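Local coordinates for Blr3880 protein (Bradyrhizobium japonicum, PDB 2OOD), which probably catalyses the zinc-dependent hydrolytic deamination of guanine to xanthine and ammonia, a step of purine degradation, at residues C219-L222 with K223-P227; P179-F182 with Y183-S186; D254-G257 with V258-F262; F150-A153 with S154-N157; Y104-E107 with I108-K111. All blocks are in the same frame, centred on the assembly; numbering follows the deposited sequence.

Contact 1 (C219-L222 with K223-P227); sequences CQRL and KHEHP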
loop_
_atom_site.group_PDB
_atom_site.type_symbol
_atom_site.label_atom_id
_atom_site.label_comp_id
_atom_site.label_asym_id
_atom_site.label_seq_id
_atom_site.Cartn_x
_atom_site.Cartn_y
_atom_site.Cartn_z
ATOM N N CYS A 219 -12.155 -14.350 31.691
ATOM C CA CYS A 219 -12.499 -14.711 30.316
ATOM C C CYS A 219 -12.745 -16.204 30.268
ATOM O O CYS A 219 -13.621 -16.678 29.548
ATOM C CB CYS A 219 -11.359 -14.366 29.357
ATOM S SG CYS A 219 -11.004 -12.609 29.229
ATOM N N GLN A 220 -11.952 -16.940 31.037
ATOM C CA GLN A 220 -12.075 -18.386 31.101
ATOM C C GLN A 220 -13.466 -18.720 31.626
ATOM O O GLN A 220 -14.182 -19.530 31.027
ATOM C CB GLN A 220 -11.001 -18.961 32.026
ATOM C CG GLN A 220 -11.125 -20.448 32.281
ATOM C CD GLN A 220 -9.993 -20.980 33.148
ATOM O OE1 GLN A 220 -9.570 -20.328 34.115
ATOM N NE2 GLN A 220 -9.506 -22.173 32.817
ATOM N N ARG A 221 -13.849 -18.083 32.734
ATOM C CA ARG A 221 -15.167 -18.308 33.323
ATOM C C ARG A 221 -16.271 -17.987 32.310
ATOM O O ARG A 221 -17.202 -18.777 32.110
ATOM C CB ARG A 221 -15.359 -17.449 34.580
ATOM C CG ARG A 221 -16.816 -17.350 35.014
ATOM C CD ARG A 221 -17.018 -17.623 36.497
ATOM N NE ARG A 221 -17.125 -16.411 37.310
ATOM C CZ ARG A 221 -18.181 -16.111 38.067
ATOM N NH1 ARG A 221 -19.227 -16.929 38.106
ATOM N NH2 ARG A 221 -18.185 -15.007 38.808
ATOM N N LEU A 222 -16.160 -16.826 31.670
ATOM C CA LEU A 222 -17.140 -16.416 30.683
ATOM C C LEU A 222 -17.288 -17.462 29.586
ATOM O O LEU A 222 -18.399 -17.862 29.236
ATOM C CB LEU A 222 -16.729 -15.078 30.076
ATOM C CG LEU A 222 -17.009 -13.870 30.963
ATOM C CD1 LEU A 222 -16.280 -12.642 30.448
ATOM C CD2 LEU A 222 -18.513 -13.642 30.998
ATOM N N LYS A 223 -16.163 -17.908 29.044
ATOM C CA LYS A 223 -16.184 -18.896 27.974
ATOM C C LYS A 223 -16.809 -20.203 28.446
ATOM O O LYS A 223 -17.421 -20.933 27.662
ATOM C CB LYS A 223 -14.760 -19.137 27.459
ATOM C CG LYS A 223 -14.647 -20.227 26.407
ATOM C CD LYS A 223 -15.514 -19.963 25.179
ATOM C CE LYS A 223 -15.343 -21.093 24.168
ATOM N NZ LYS A 223 -16.159 -20.914 22.945
ATOM N N HIS A 224 -16.663 -20.490 29.735
ATOM C CA HIS A 224 -17.210 -21.722 30.296
ATOM C C HIS A 224 -18.725 -21.672 30.476
ATOM O O HIS A 224 -19.417 -22.678 30.273
ATOM C CB HIS A 224 -16.580 -22.031 31.650
ATOM C CG HIS A 224 -17.130 -23.270 32.283
ATOM N ND1 HIS A 224 -17.441 -23.348 33.625
ATOM C CD2 HIS A 224 -17.442 -24.476 31.752
ATOM C CE1 HIS A 224 -17.922 -24.550 33.891
ATOM N NE2 HIS A 224 -17.933 -25.254 32.772
ATOM N N GLU A 225 -19.228 -20.509 30.874
ATOM C CA GLU A 225 -20.658 -20.318 31.094
ATOM C C GLU A 225 -21.367 -19.974 29.784
ATOM O O GLU A 225 -22.595 -19.942 29.731
ATOM C CB GLU A 225 -20.889 -19.189 32.113
ATOM C CG GLU A 225 -20.024 -19.295 33.372
ATOM C CD GLU A 225 -20.155 -18.094 34.304
ATOM O OE1 GLU A 225 -20.647 -17.034 33.852
ATOM O OE2 GLU A 225 -19.752 -18.202 35.488
ATOM N N HIS A 226 -20.593 -19.723 28.730
ATOM C CA HIS A 226 -21.151 -19.362 27.430
ATOM C C HIS A 226 -20.338 -19.994 26.305
ATOM O O HIS A 226 -19.742 -19.304 25.478
ATOM C CB HIS A 226 -21.142 -17.847 27.292
ATOM C CG HIS A 226 -21.998 -17.153 28.300
ATOM N ND1 HIS A 226 -23.369 -17.071 28.180
ATOM C CD2 HIS A 226 -21.686 -16.539 29.467
ATOM C CE1 HIS A 226 -23.864 -16.437 29.227
ATOM N NE2 HIS A 226 -22.864 -16.103 30.024
ATOM N N PRO A 227 -20.328 -21.327 26.246
ATOM C CA PRO A 227 -19.587 -22.077 25.233
ATOM C C PRO A 227 -19.777 -21.623 23.786
ATOM O O PRO A 227 -18.884 -21.806 22.952
ATOM C CB PRO A 227 -20.070 -23.509 25.455
ATOM C CG PRO A 227 -21.473 -23.311 25.948
ATOM C CD PRO A 227 -21.273 -22.205 26.952
#
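Arg221 sends CG anti to its own N (chi1 164°) and then bends at chi2 and chi3, whereas Glu225, one turn on, holds CG beside its backbone N (chi1 -48°) and runs out extended. The two torsion sets bring guanidinium and carboxylate together as an i to i+4 salt bridge near the C-terminal end of helix 213-225, the helix between strands 199-205 and 230-234 in the barrel of this amidohydrolase. Glu225 OE2 accepts from Arg221 NH1 at 3.0 Å on its syn lone pair. The planes stand 89° apart and OE2 is tilted from the guanidinium plane, so this is a single-pronged grip. The other oxygen, OE1, makes a salt bridge to Lys187 NZ and probably a hydrogen bond to Tyr183 OH, both of helix 179-193. With an alanine in place of Glu225, Arg221 and Lys187 would probably lose their charged partner here and the Tyr183 hydroxyl an acceptor. Ordinary helical bonds run alongside, such as Lys223 N to Cys219 O at 2.9 Å. On the buried side Leu222 packs against Tyr183, Ser186 and Ile203. His226 is the first residue to leave helical geometry, and its ring turns an edge to the carbonyl of Leu222, with CD2 3.6 Å from Leu222 O. Lys223 reaches past the helix end, where NZ donates to Pro227 O at 2.9 Å from above the carbonyl plane.

Contact 2 (P179-F182 with Y183-S186); sequences PENF and YRDS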
loop_
_atom_site.group_PDB
_atom_site.type_symbol
_atom_site.label_atom_id
_atom_site.label_comp_id
_atom_site.label_asym_id
_atom_site.label_seq_id
_atom_site.Cartn_x
_atom_site.Cartn_y
_atom_site.Cartn_z
ATOM N N PRO A 179 -11.250 -6.647 36.762
ATOM C CA PRO A 179 -11.636 -7.950 36.210
ATOM C C PRO A 179 -13.092 -8.252 36.584
ATOM O O PRO A 179 -13.839 -8.846 35.801
ATOM C CB PRO A 179 -10.664 -8.914 36.888
ATOM C CG PRO A 179 -9.435 -8.057 37.112
ATOM C CD PRO A 179 -10.047 -6.766 37.606
ATOM N N GLU A 180 -13.484 -7.836 37.789
ATOM C CA GLU A 180 -14.846 -8.044 38.278
ATOM C C GLU A 180 -15.850 -7.342 37.365
ATOM O O GLU A 180 -16.754 -7.985 36.814
ATOM C CB GLU A 180 -14.986 -7.520 39.714
ATOM C CG GLU A 180 -14.240 -8.350 40.776
ATOM C CD GLU A 180 -12.718 -8.442 40.529
ATOM O OE1 GLU A 180 -12.031 -7.385 40.541
ATOM O OE2 GLU A 180 -12.210 -9.579 40.326
ATOM N N ASN A 181 -15.687 -6.028 37.202
ATOM C CA ASN A 181 -16.574 -5.255 36.335
ATOM C C ASN A 181 -16.582 -5.821 34.916
ATOM O O ASN A 181 -17.621 -5.869 34.252
ATOM C CB ASN A 181 -16.148 -3.784 36.297
ATOM C CG ASN A 181 -16.341 -3.088 37.633
ATOM O OD1 ASN A 181 -17.356 -3.282 38.309
ATOM N ND2 ASN A 181 -15.375 -2.263 38.015
ATOM N N PHE A 182 -15.418 -6.246 34.445
ATOM C CA PHE A 182 -15.328 -6.818 33.115
ATOM C C PHE A 182 -16.240 -8.044 33.015
ATOM O O PHE A 182 -17.005 -8.190 32.054
ATOM C CB PHE A 182 -13.888 -7.233 32.803
ATOM C CG PHE A 182 -13.750 -7.976 31.510
ATOM C CD1 PHE A 182 -13.795 -7.301 30.299
ATOM C CD2 PHE A 182 -13.634 -9.363 31.502
ATOM C CE1 PHE A 182 -13.731 -8.000 29.094
ATOM C CE2 PHE A 182 -13.571 -10.070 30.301
ATOM C CZ PHE A 182 -13.620 -9.386 29.098
ATOM N N TYR A 183 -16.147 -8.935 34.001
ATOM C CA TYR A 183 -16.976 -10.137 34.000
ATOM C C TYR A 183 -18.444 -9.754 34.079
ATOM O O TYR A 183 -19.291 -10.322 33.383
ATOM C CB TYR A 183 -16.654 -11.026 35.197
ATOM C CG TYR A 183 -17.614 -12.187 35.326
ATOM C CD1 TYR A 183 -17.590 -13.224 34.414
ATOM C CD2 TYR A 183 -18.564 -12.231 36.343
ATOM C CE1 TYR A 183 -18.483 -14.286 34.500
ATOM C CE2 TYR A 183 -19.471 -13.291 36.442
ATOM C CZ TYR A 183 -19.419 -14.319 35.513
ATOM O OH TYR A 183 -20.287 -15.395 35.582
ATOM N N ARG A 184 -18.739 -8.797 34.951
ATOM C CA ARG A 184 -20.102 -8.323 35.141
ATOM C C ARG A 184 -20.660 -7.787 33.823
ATOM O O ARG A 184 -21.666 -8.291 33.316
ATOM C CB ARG A 184 -20.116 -7.223 36.199
ATOM C CG ARG A 184 -21.500 -6.732 36.603
ATOM C CD ARG A 184 -21.366 -5.399 37.332
ATOM N NE ARG A 184 -20.787 -4.389 36.443
ATOM C CZ ARG A 184 -20.276 -3.230 36.849
ATOM N NH1 ARG A 184 -20.265 -2.925 38.145
ATOM N NH2 ARG A 184 -19.783 -2.371 35.958
ATOM N N ASP A 185 -19.993 -6.777 33.266
ATOM C CA ASP A 185 -20.434 -6.173 32.013
ATOM C C ASP A 185 -20.475 -7.147 30.835
ATOM O O ASP A 185 -21.446 -7.155 30.073
ATOM C CB ASP A 185 -19.562 -4.968 31.662
ATOM C CG ASP A 185 -19.599 -3.894 32.736
ATOM O OD1 ASP A 185 -20.613 -3.799 33.459
ATOM O OD2 ASP A 185 -18.618 -3.129 32.853
ATOM N N SER A 186 -19.440 -7.972 30.679
ATOM C CA SER A 186 -19.414 -8.937 29.578
ATOM C C SER A 186 -20.603 -9.880 29.678
ATOM O O SER A 186 -21.201 -10.259 28.668
ATOM C CB SER A 186 -18.123 -9.761 29.600
ATOM O OG SER A 186 -17.000 -8.952 29.305
#
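Ser186 folds its hydroxyl back over the preceding turn: with OG beside the backbone N (chi1 -67°), it donates to Phe182 O at 2.9 Å. The same carbonyl oxygen receives Ser186 N at 2.8 Å, and the two donors come from opposite faces of its plane. That oxygen is thus gripped twice by one residue. OG also lies 3.3 Å above the plane of the Phe182 ring, displaced toward its rim, because Phe182 carries CG anti to its N (chi1 173°), which sets the ring beside the Ser186 hydroxyl.

On another side Asn181 and Arg184 run side by side and point the same way. Asn181 OD1 sits over one face of the guanidinium, 2.9 Å from Arg184 NH1, but the angle is too poor for a hydrogen bond; the amide's nitrogen, ND2, donates to Asp177. What fixes the guanidinium is Asp185, whose OD1 takes both NE and NH2 of Arg184 at 3.0 Å each, side-on and in the guanidinium plane. Tyr183 lies against Arg221 and Leu222 of helix 213-225, its hydroxyl directed to Glu225. This is the first part of helix 179-193, an outer helix of the TIM-barrel fold, with Phe182, Asp185 and Ser186 laid on strand 160-166.

Contact 3 (D254-G257 with V258-F262); sequences DYLG and VYEKF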
loop_
_atom_site.group_PDB
_atom_site.type_symbol
_atom_site.label_atom_id
_atom_site.label_comp_id
_atom_site.label_asym_id
_atom_site.label_seq_id
_atom_site.Cartn_x
_atom_site.Cartn_y
_atom_site.Cartn_z
ATOM N N ASP A 254 5.331 -19.807 25.973
ATOM C CA ASP A 254 5.159 -18.990 24.776
ATOM C C ASP A 254 3.872 -18.167 24.840
ATOM O O ASP A 254 2.991 -18.431 25.662
ATOM C CB ASP A 254 5.184 -19.868 23.511
ATOM C CG ASP A 254 4.341 -21.126 23.647
ATOM O OD1 ASP A 254 3.280 -21.062 24.301
ATOM O OD2 ASP A 254 4.731 -22.174 23.086
ATOM N N TYR A 255 3.764 -17.166 23.972
ATOM C CA TYR A 255 2.591 -16.306 23.967
ATOM C C TYR A 255 1.285 -17.106 23.901
ATOM O O TYR A 255 0.344 -16.832 24.653
ATOM C CB TYR A 255 2.687 -15.320 22.802
ATOM C CG TYR A 255 1.971 -14.004 23.036
ATOM C CD1 TYR A 255 2.563 -12.799 22.673
ATOM C CD2 TYR A 255 0.695 -13.964 23.587
ATOM C CE1 TYR A 255 1.900 -11.583 22.849
ATOM C CE2 TYR A 255 0.021 -12.755 23.765
ATOM C CZ TYR A 255 0.625 -11.569 23.392
ATOM O OH TYR A 255 -0.055 -10.371 23.530
ATOM N N LEU A 256 1.222 -18.092 23.011
ATOM C CA LEU A 256 0.020 -18.912 22.893
ATOM C C LEU A 256 -0.219 -19.675 24.197
ATOM O O LEU A 256 -1.357 -19.962 24.557
ATOM C CB LEU A 256 0.167 -19.903 21.733
ATOM C CG LEU A 256 -0.997 -20.858 21.452
ATOM C CD1 LEU A 256 -2.236 -20.078 21.089
ATOM C CD2 LEU A 256 -0.633 -21.783 20.318
ATOM N N GLY A 257 0.860 -19.994 24.903
ATOM C CA GLY A 257 0.748 -20.730 26.150
ATOM C C GLY A 257 -0.044 -19.993 27.211
ATOM O O GLY A 257 -0.718 -20.615 28.036
ATOM N N VAL A 258 0.038 -18.666 27.197
ATOM C CA VAL A 258 -0.685 -17.856 28.163
ATOM C C VAL A 258 -2.189 -18.071 28.028
ATOM O O VAL A 258 -2.889 -18.227 29.026
ATOM C CB VAL A 258 -0.389 -16.363 27.967
ATOM C CG1 VAL A 258 -1.161 -15.541 28.998
ATOM C CG2 VAL A 258 1.105 -16.113 28.081
ATOM N N TYR A 259 -2.682 -18.081 26.790
ATOM C CA TYR A 259 -4.108 -18.272 26.538
ATOM C C TYR A 259 -4.571 -19.704 26.753
ATOM O O TYR A 259 -5.734 -19.923 27.080
ATOM C CB TYR A 259 -4.473 -17.839 25.115
ATOM C CG TYR A 259 -4.215 -16.379 24.847
ATOM C CD1 TYR A 259 -4.762 -15.397 25.657
ATOM C CD2 TYR A 259 -3.400 -15.981 23.801
ATOM C CE1 TYR A 259 -4.496 -14.054 25.435
ATOM C CE2 TYR A 259 -3.129 -14.643 23.569
ATOM C CZ TYR A 259 -3.677 -13.686 24.390
ATOM O OH TYR A 259 -3.386 -12.353 24.175
ATOM N N GLU A 260 -3.685 -20.677 26.547
ATOM C CA GLU A 260 -4.054 -22.077 26.747
ATOM C C GLU A 260 -4.200 -22.361 28.241
ATOM O O GLU A 260 -5.007 -23.196 28.654
ATOM C CB GLU A 260 -2.994 -23.003 26.155
ATOM C CG GLU A 260 -2.939 -23.016 24.648
ATOM C CD GLU A 260 -1.681 -23.689 24.130
ATOM O OE1 GLU A 260 -0.570 -23.214 24.469
ATOM O OE2 GLU A 260 -1.803 -24.687 23.384
ATOM N N LYS A 261 -3.411 -21.662 29.046
ATOM C CA LYS A 261 -3.457 -21.829 30.490
ATOM C C LYS A 261 -4.873 -21.574 30.981
ATOM O O LYS A 261 -5.258 -22.033 32.052
ATOM C CB LYS A 261 -2.485 -20.850 31.170
ATOM C CG LYS A 261 -2.586 -20.798 32.699
ATOM C CD LYS A 261 -1.710 -19.689 33.298
ATOM C CE LYS A 261 -1.870 -19.607 34.817
ATOM N NZ LYS A 261 -1.268 -18.379 35.447
ATOM N N PHE A 262 -5.656 -20.851 30.187
ATOM C CA PHE A 262 -7.022 -20.531 30.574
ATOM C C PHE A 262 -8.093 -21.078 29.634
ATOM O O PHE A 262 -9.204 -20.558 29.592
ATOM C CB PHE A 262 -7.167 -19.019 30.697
ATOM C CG PHE A 262 -6.269 -18.410 31.735
ATOM C CD1 PHE A 262 -6.668 -18.340 33.069
ATOM C CD2 PHE A 262 -5.020 -17.899 31.384
ATOM C CE1 PHE A 262 -5.834 -17.765 34.041
ATOM C CE2 PHE A 262 -4.179 -17.325 32.349
ATOM C CZ PHE A 262 -4.590 -17.257 33.678
#
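Val258 N bonds to Tyr255 O at 3.2 Å and only weakly to Asp254 O, so the short helix 255-260 opens with a tight turn before Glu260 N and Lys261 N make regular bonds to Leu256 O and Gly257 O. Asp254 is the N-cap, its OD1 accepting a weak bond from Gly257 N. Tyr255 and Tyr259 meet obliquely, centroids 5.9 Å apart and planes at 31°. The Tyr259 hydroxyl comes to the edge of the Tyr255 ring, 3.5 Å from CE2, and bonds to Ala208 N, Thr233 OG1 and His234 O, tying the helix to the backbone of a zinc ligand in the guanine pocket; Tyr255 OH goes to Glu241. Glu260 takes CG beside its backbone N (chi1 -70°), laying OE1 3.3 Å from Gly257 CA and beside Leu256 CG. Glu260 OE1 is 4.4 Å from Asp254 OD1, two like charges. Arg284 NH2 forms salt bridges to both oxygens, and Lys288 takes Glu260 OE2, so the positive charges of helix 279-288 probably offset their repulsion.

Contact 4 (F150-A153 with S154-N157); sequences FEEA and SRRN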
loop_
_atom_site.group_PDB
_atom_site.type_symbol
_atom_site.label_atom_id
_atom_site.label_comp_id
_atom_site.label_asym_id
_atom_site.label_seq_id
_atom_site.Cartn_x
_atom_site.Cartn_y
_atom_site.Cartn_z
ATOM N N PHE A 150 -23.379 -2.813 18.517
ATOM C CA PHE A 150 -24.326 -3.885 18.259
ATOM C C PHE A 150 -25.662 -3.346 17.763
ATOM O O PHE A 150 -26.274 -3.909 16.857
ATOM C CB PHE A 150 -24.563 -4.702 19.527
ATOM C CG PHE A 150 -23.538 -5.772 19.763
ATOM C CD1 PHE A 150 -23.305 -6.751 18.800
ATOM C CD2 PHE A 150 -22.839 -5.831 20.966
ATOM C CE1 PHE A 150 -22.392 -7.780 19.032
ATOM C CE2 PHE A 150 -21.924 -6.857 21.209
ATOM C CZ PHE A 150 -21.702 -7.833 20.239
ATOM N N GLU A 151 -26.116 -2.253 18.359
ATOM C CA GLU A 151 -27.395 -1.676 17.986
ATOM C C GLU A 151 -27.443 -1.053 16.595
ATOM O O GLU A 151 -28.434 -1.218 15.879
ATOM C CB GLU A 151 -27.840 -0.690 19.068
ATOM C CG GLU A 151 -28.603 -1.395 20.184
ATOM C CD GLU A 151 -28.567 -0.665 21.511
ATOM O OE1 GLU A 151 -28.731 0.575 21.524
ATOM O OE2 GLU A 151 -28.390 -1.341 22.551
ATOM N N GLU A 152 -26.384 -0.351 16.199
ATOM C CA GLU A 152 -26.351 0.245 14.869
ATOM C C GLU A 152 -26.168 -0.874 13.847
ATOM O O GLU A 152 -26.552 -0.740 12.691
ATOM C CB GLU A 152 -25.206 1.252 14.759
ATOM C CG GLU A 152 -25.032 1.844 13.374
ATOM C CD GLU A 152 -26.286 2.538 12.866
ATOM O OE1 GLU A 152 -27.230 2.716 13.659
ATOM O OE2 GLU A 152 -26.329 2.913 11.676
ATOM N N ALA A 153 -25.580 -1.982 14.286
ATOM C CA ALA A 153 -25.368 -3.119 13.407
ATOM C C ALA A 153 -26.719 -3.762 13.145
ATOM O O ALA A 153 -26.968 -4.299 12.067
ATOM C CB ALA A 153 -24.411 -4.126 14.048
ATOM N N SER A 154 -27.594 -3.701 14.139
ATOM C CA SER A 154 -28.930 -4.266 14.008
ATOM C C SER A 154 -29.785 -3.493 13.003
ATOM O O SER A 154 -30.472 -4.096 12.177
ATOM C CB SER A 154 -29.632 -4.277 15.364
ATOM O OG SER A 154 -28.973 -5.158 16.249
ATOM N N ARG A 155 -29.744 -2.164 13.070
ATOM C CA ARG A 155 -30.526 -1.338 12.157
ATOM C C ARG A 155 -30.171 -1.630 10.705
ATOM O O ARG A 155 -31.036 -1.553 9.815
ATOM C CB ARG A 155 -30.301 0.147 12.453
ATOM C CG ARG A 155 -30.640 0.546 13.876
ATOM C CD ARG A 155 -30.395 2.018 14.105
ATOM N NE ARG A 155 -30.476 2.330 15.522
ATOM C CZ ARG A 155 -29.431 2.389 16.343
ATOM N NH1 ARG A 155 -28.212 2.164 15.882
ATOM N NH2 ARG A 155 -29.607 2.654 17.633
ATOM N N ARG A 156 -28.907 -1.963 10.461
ATOM C CA ARG A 156 -28.463 -2.271 9.112
ATOM C C ARG A 156 -28.538 -3.780 8.911
ATOM O O ARG A 156 -28.376 -4.284 7.801
ATOM C CB ARG A 156 -27.034 -1.773 8.903
ATOM C CG ARG A 156 -26.787 -0.393 9.482
ATOM C CD ARG A 156 -25.619 0.303 8.819
ATOM N NE ARG A 156 -25.208 1.495 9.555
ATOM C CZ ARG A 156 -24.328 2.386 9.105
ATOM N NH1 ARG A 156 -23.767 2.224 7.917
ATOM N NH2 ARG A 156 -24.002 3.436 9.843
ATOM N N ASN A 157 -28.805 -4.481 10.005
ATOM C CA ASN A 157 -28.918 -5.935 10.028
ATOM C C ASN A 157 -27.707 -6.638 9.427
ATOM O O ASN A 157 -27.827 -7.459 8.513
ATOM C CB ASN A 157 -30.196 -6.387 9.321
ATOM C CG ASN A 157 -30.635 -7.773 9.760
ATOM O OD1 ASN A 157 -30.284 -8.218 10.853
ATOM N ND2 ASN A 157 -31.419 -8.452 8.923
HETATM O O HOH W 1 -28.175 2.588 19.896
#
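Glu152 OE2 is held by two nitrogens of Arg156: NE at 2.8 Å, and NH2 through a weak bond at 3.0 Å. The oxygen lies at the guanidinium edge, close to its plane, and NE comes in on the anti side of a carboxylate turned 86° from the guanidinium. Glu152 gets there by placing CG anti to its backbone N (chi1 176°) and bending at chi2. Its other oxygen, OE1, faces Arg155 in a second salt bridge, though the position of Arg155 NH1 is doubtful. Arg155 also spreads one guanidinium face over Glu151 O, 3.3 Å from the plane, and a water bridges its NH2 to Glu151 OE1, while Glu151 OE2 bonds to Tyr193 OH. One turn before Ser154, Phe150 O accepts from Ser154 OG at 3.0 Å. A leucine instead of Arg156 would probably leave Glu152 OE2 without its charged mate and break the salt bridge from Arg156 NH1 to Asp125. Asn157, with positive phi, is the C-prime residue of the Schellman motif that closes helix 143-156. Glu152 and Arg156 lie against Val120, Leu124 and Leu128 of helix 113-129, while Phe150 stacks on Tyr193 of helix 179-193 and touches, like Ala153, strand 199-205.

Contact 5 (Y104-E107 with I108-K111); sequences YPEE and IKYK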
loop_
_atom_site.group_PDB
_atom_site.type_symbol
_atom_site.label_atom_id
_atom_site.label_comp_id
_atom_site.label_asym_id
_atom_site.label_seq_id
_atom_site.Cartn_x
_atom_site.Cartn_y
_atom_site.Cartn_z
ATOM N N TYR A 104 -4.976 5.029 23.229
ATOM C CA TYR A 104 -5.752 5.166 24.453
ATOM C C TYR A 104 -6.397 6.544 24.621
ATOM O O TYR A 104 -7.565 6.641 25.001
ATOM C CB TYR A 104 -4.880 4.803 25.661
ATOM C CG TYR A 104 -4.414 3.354 25.645
ATOM C CD1 TYR A 104 -3.096 3.018 25.940
ATOM C CD2 TYR A 104 -5.299 2.319 25.346
ATOM C CE1 TYR A 104 -2.670 1.686 25.939
ATOM C CE2 TYR A 104 -4.885 0.980 25.338
ATOM C CZ TYR A 104 -3.568 0.668 25.637
ATOM O OH TYR A 104 -3.152 -0.662 25.639
ATOM N N PRO A 105 -5.658 7.629 24.348
ATOM C CA PRO A 105 -6.317 8.926 24.517
ATOM C C PRO A 105 -7.564 9.117 23.649
ATOM O O PRO A 105 -8.414 9.947 23.965
ATOM C CB PRO A 105 -5.204 9.938 24.208
ATOM C CG PRO A 105 -4.195 9.155 23.427
ATOM C CD PRO A 105 -4.223 7.795 24.074
ATOM N N GLU A 106 -7.686 8.342 22.572
ATOM C CA GLU A 106 -8.842 8.437 21.672
ATOM C C GLU A 106 -9.943 7.458 22.053
ATOM O O GLU A 106 -11.118 7.805 22.048
ATOM C CB GLU A 106 -8.406 8.169 20.228
ATOM C CG GLU A 106 -9.532 7.984 19.212
ATOM C CD GLU A 106 -10.298 9.263 18.908
ATOM O OE1 GLU A 106 -9.742 10.366 19.121
ATOM O OE2 GLU A 106 -11.456 9.160 18.436
ATOM N N GLU A 107 -9.556 6.231 22.385
ATOM C CA GLU A 107 -10.516 5.203 22.763
ATOM C C GLU A 107 -11.273 5.548 24.036
ATOM O O GLU A 107 -12.393 5.080 24.258
ATOM C CB GLU A 107 -9.809 3.858 22.932
ATOM C CG GLU A 107 -9.329 3.276 21.621
ATOM C CD GLU A 107 -8.967 1.818 21.725
ATOM O OE1 GLU A 107 -9.613 1.095 22.510
ATOM O OE2 GLU A 107 -8.049 1.388 21.006
ATOM N N ILE A 108 -10.664 6.378 24.873
ATOM C CA ILE A 108 -11.289 6.765 26.124
ATOM C C ILE A 108 -12.509 7.669 25.888
ATOM O O ILE A 108 -13.397 7.755 26.739
ATOM C CB ILE A 108 -10.251 7.461 27.044
ATOM C CG1 ILE A 108 -10.810 7.580 28.460
ATOM C CG2 ILE A 108 -9.890 8.827 26.486
ATOM C CD1 ILE A 108 -9.782 8.025 29.489
ATOM N N LYS A 109 -12.559 8.323 24.725
ATOM C CA LYS A 109 -13.674 9.210 24.379
ATOM C C LYS A 109 -14.978 8.438 24.185
ATOM O O LYS A 109 -16.067 8.997 24.320
ATOM C CB LYS A 109 -13.389 9.973 23.083
ATOM C CG LYS A 109 -12.129 10.802 23.068
ATOM C CD LYS A 109 -11.991 11.479 21.712
ATOM C CE LYS A 109 -10.746 12.338 21.617
ATOM N NZ LYS A 109 -10.642 12.988 20.283
ATOM N N TYR A 110 -14.865 7.158 23.851
ATOM C CA TYR A 110 -16.044 6.339 23.631
ATOM C C TYR A 110 -16.815 6.019 24.905
ATOM O O TYR A 110 -17.787 5.260 24.873
ATOM C CB TYR A 110 -15.663 5.056 22.883
ATOM C CG TYR A 110 -15.354 5.317 21.424
ATOM C CD1 TYR A 110 -14.247 6.069 21.050
ATOM C CD2 TYR A 110 -16.199 4.866 20.423
ATOM C CE1 TYR A 110 -13.996 6.369 19.715
ATOM C CE2 TYR A 110 -15.958 5.162 19.087
ATOM C CZ TYR A 110 -14.858 5.913 18.740
ATOM O OH TYR A 110 -14.625 6.216 17.413
ATOM N N LYS A 111 -16.369 6.598 26.020
ATOM C CA LYS A 111 -17.035 6.429 27.313
ATOM C C LYS A 111 -18.343 7.200 27.166
ATOM O O LYS A 111 -19.391 6.796 27.678
ATOM C CB LYS A 111 -16.217 7.080 28.430
ATOM C CG LYS A 111 -15.516 6.137 29.376
ATOM C CD LYS A 111 -14.899 6.930 30.526
ATOM C CE LYS A 111 -14.173 6.013 31.511
ATOM N NZ LYS A 111 -13.356 6.780 32.529
HETATM O O HOH W 2 -12.174 7.074 16.763
#
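Tyr104 O takes Ile108 N at 3.1 Å, the last regular turn of helix 95-107 before the chain tightens into the 3-10 segment 108-111, which leads on to helix 113-129 of the amidohydrolase domain. The Tyr104 ring leads away and meets Phe175 near the guanine site. Pro105 is part of a kink, since neither its N nor that of Glu106 bonds to the turn before; its carbonyl oxygen lies beside CG2 of Ile108.

Glu106 carries most of the side-chain contact. Its CG stands anti to the backbone N (chi1 169°) and the chain bends at chi2, which brings the carboxylate round to Lys109. That lysine, extended beyond CG, crosses the glutamate and donates from NZ to OE1 at 3.0 Å, on the syn side but 29° out of the carboxylate plane. The backbone oxygen of Glu106 accepts Lys109 N at 3.1 Å, an i to i+3 bond, and also lies at the edge of the Tyr110 ring, 3.7 Å from CD1.

Glu107 follows: its carbonyl receives Tyr110 N at 3.3 Å, while its carboxylate turns inward to Gln84 and Arg206. Lys109 and Tyr110 also pack on Leu424 and Trp420 of the second subunit. Beyond its bond to Tyr115 OH, Glu106 OE2 accepts a hydrogen bond from a water at 2.8 Å, and the same water accepts one from Tyr110 OH at 2.7 Å.

In the fold
Contacts 1 and 2 lie on successive helices of the barrel, centres 12 Å apart, and touch directly: Leu222 CD1 is 3.5 Å from Ser186 CB, and Leu222 CG is 3.6 Å from Tyr183 CD1. Contact 3 meets contact 1 where Gln220 CG lies 3.3 Å from Phe262 O. Contacts 4 and 5 touch none of the others; the nearest atoms of contacts 4 and 2 are about 8 Å apart. Contacts 3 and 5 come closest to the active site, with the side chains of Tyr255 and Tyr104 about 6 and 5 Å from the bound guanine. Glu107 of contact 5 is about 5 Å from His81, a zinc ligand, and about 8 Å from the zinc ion.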